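Local coordinates for protein aromatic amino acid aminotransferase I (Candida albicans WO-1, PDB 6HNU) that probably catalyses the pyridoxal-phosphate-dependent transfer of an amino group between aromatic L-amino acids and 2-oxoglutarate, at residues Y233-A236 and D240-I243. Residues are numbered along the deposited sequence; the frame is centred on the assembly and turned at random.
Sequences YDIA and DFLI
Just past Asp-240, the residue of positive phi at which the chain leaves helix 226-239, the backbone N-H of Phe-241 bonds to Ala-236 O (N to O 3.1 Å, 155° at the hydrogen), meeting a lone pair in the carbonyl plane. The Asp-240 side chain starts away from the helix, and its carboxylate forms a salt bridge with Arg-291 and a hydrogen bond with His-14. With CG between its own backbone N and carbonyl carbon (chi1 59°), the Phe-241 ring swings back over the last turn of the helix, at Ala-236. One face receives Ala-236 CA in a CH-pi contact, 3.8 Å from the ring centroid, while Ile-235 CG2 meets the ring edge 3.9 Å from Phe-241 CZ. The turn belongs to a beta-alpha-beta unit of the large mixed sheet of this aminotransferase, in which helix 226-239 links the parallel neighbours 209-212 and 242-246. Ile-243 points back at the helix, its CG1 branch extended (chi2 167°) to bring Ile-243 CD1 within 3.6 Å of Ala-236 CB. Ile-243 CD1 also approaches the Tyr-233 ring obliquely, 4.2 Å from Tyr-233 CD1; the Tyr-233 hydroxyl is hydrogen-bonded to the Asp-287 carboxylate and the backbone N of Glu-289.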
ATOM      1  N   TYR B 233      19.443  -5.825 -23.179  1.00 18.29           N
ATOM      2  CA  TYR B 233      18.677  -7.098 -23.056  1.00 17.89           C
ATOM      3  C   TYR B 233      19.631  -8.276 -23.283  1.00 19.26           C
ATOM      4  O   TYR B 233      19.666  -9.231 -22.483  1.00 19.29           O
ATOM      5  CB  TYR B 233      17.452  -7.123 -23.983  1.00 17.86           C
ATOM      6  CG  TYR B 233      16.616  -8.343 -23.726  1.00 18.29           C
ATOM      7  CD1 TYR B 233      15.824  -8.411 -22.585  1.00 16.68           C
ATOM      8  CD2 TYR B 233      16.755  -9.495 -24.480  1.00 18.18           C
ATOM      9  CE1 TYR B 233      15.109  -9.542 -22.253  1.00 17.43           C
ATOM     10  CE2 TYR B 233      16.018 -10.634 -24.176  1.00 18.14           C
ATOM     11  CZ  TYR B 233      15.203 -10.665 -23.051  1.00 17.55           C
ATOM     12  OH  TYR B 233      14.500 -11.783 -22.710  1.00 18.04           O
ATOM     13  N   ASP B 234      20.474  -8.193 -24.319  1.00 21.78           N
ATOM     14  CA  ASP B 234      21.463  -9.271 -24.633  1.00 24.16           C
ATOM     15  C   ASP B 234      22.427  -9.473 -23.452  1.00 19.65           C
ATOM     16  O   ASP B 234      22.780 -10.631 -23.154  1.00 21.71           O
ATOM     17  CB  ASP B 234      22.203  -8.992 -25.949  1.00 25.42           C
ATOM     18  CG  ASP B 234      21.329  -9.146 -27.180  1.00 28.95           C
ATOM     19  OD1 ASP B 234      20.237  -9.631 -27.029  1.00 31.39           O
ATOM     20  OD2 ASP B 234      21.748  -8.725 -28.266  1.00 30.45           O
ATOM     21  N   ILE B 235      22.841  -8.404 -22.792  1.00 19.04           N
ATOM     22  CA  ILE B 235      23.740  -8.492 -21.608  1.00 20.16           C
ATOM     23  C   ILE B 235      22.985  -9.175 -20.465  1.00 19.54           C
ATOM     24  O   ILE B 235      23.545 -10.086 -19.848  1.00 20.96           O
ATOM     25  CB  ILE B 235      24.253  -7.095 -21.248  1.00 18.10           C
ATOM     26  CG1 ILE B 235      25.139  -6.560 -22.380  1.00 16.73           C
ATOM     27  CG2 ILE B 235      24.955  -7.095 -19.909  1.00 18.75           C
ATOM     28  CD1 ILE B 235      25.326  -5.092 -22.306  1.00 17.18           C
ATOM     29  N   ALA B 236      21.722  -8.804 -20.229  1.00 19.33           N
ATOM     30  CA  ALA B 236      20.903  -9.427 -19.150  1.00 19.01           C
ATOM     31  C   ALA B 236      20.791 -10.930 -19.439  1.00 19.05           C
ATOM     32  O   ALA B 236      20.919 -11.716 -18.526  1.00 19.41           O
ATOM     33  CB  ALA B 236      19.552  -8.751 -19.084  1.00 19.13           C
ATOM     34  N   ASP B 240      22.612 -13.540 -17.166  1.00 21.29           N
ATOM     35  CA  ASP B 240      21.455 -14.073 -16.391  1.00 21.91           C
ATOM     36  C   ASP B 240      21.119 -13.204 -15.176  1.00 18.94           C
ATOM     37  O   ASP B 240      21.116 -13.698 -14.053  1.00 18.79           O
ATOM     38  CB  ASP B 240      21.697 -15.530 -15.998  1.00 22.21           C
ATOM     39  CG  ASP B 240      20.462 -16.186 -15.418  1.00 22.19           C
ATOM     40  OD1 ASP B 240      19.344 -15.742 -15.765  1.00 20.01           O
ATOM     41  OD2 ASP B 240      20.641 -17.105 -14.588  1.00 23.27           O
ATOM     42  N   PHE B 241      20.701 -11.957 -15.406  1.00 18.23           N
ATOM     43  CA  PHE B 241      20.096 -11.089 -14.376  1.00 17.75           C
ATOM     44  C   PHE B 241      18.787 -10.564 -14.978  1.00 18.37           C
ATOM     45  O   PHE B 241      18.627 -10.614 -16.218  1.00 17.80           O
ATOM     46  CB  PHE B 241      21.064 -10.016 -13.854  1.00 18.92           C
ATOM     47  CG  PHE B 241      21.627  -9.061 -14.881  1.00 20.22           C
ATOM     48  CD1 PHE B 241      20.875  -7.994 -15.364  1.00 18.08           C
ATOM     49  CD2 PHE B 241      22.919  -9.210 -15.350  1.00 20.26           C
ATOM     50  CE1 PHE B 241      21.394  -7.163 -16.343  1.00 18.82           C
ATOM     51  CE2 PHE B 241      23.453  -8.345 -16.292  1.00 18.37           C
ATOM     52  CZ  PHE B 241      22.692  -7.316 -16.775  1.00 19.16           C
ATOM     53  N   LEU B 242      17.867 -10.119 -14.129  1.00 18.42           N
ATOM     54  CA  LEU B 242      16.577  -9.547 -14.594  1.00 18.12           C
ATOM     55  C   LEU B 242      16.748  -8.084 -14.980  1.00 17.19           C
ATOM     56  O   LEU B 242      17.706  -7.412 -14.568  1.00 16.24           O
ATOM     57  CB  LEU B 242      15.511  -9.665 -13.497  1.00 18.73           C
ATOM     58  CG  LEU B 242      15.335 -11.046 -12.884  1.00 20.27           C
ATOM     59  CD1 LEU B 242      14.547 -10.967 -11.609  1.00 23.34           C
ATOM     60  CD2 LEU B 242      14.690 -11.990 -13.857  1.00 22.58           C
ATOM     61  N   ILE B 243      15.770  -7.555 -15.700  1.00 15.53           N
ATOM     62  CA  ILE B 243      15.709  -6.094 -15.929  1.00 16.65           C
ATOM     63  C   ILE B 243      14.405  -5.626 -15.312  1.00 15.91           C
ATOM     64  O   ILE B 243      13.344  -6.188 -15.665  1.00 14.14           O
ATOM     65  CB  ILE B 243      15.818  -5.719 -17.421  1.00 17.04           C
ATOM     66  CG1 ILE B 243      17.192  -6.035 -18.008  1.00 18.29           C
ATOM     67  CG2 ILE B 243      15.426  -4.265 -17.643  1.00 16.42           C
ATOM     68  CD1 ILE B 243      17.230  -5.978 -19.519  1.00 19.25           C
TER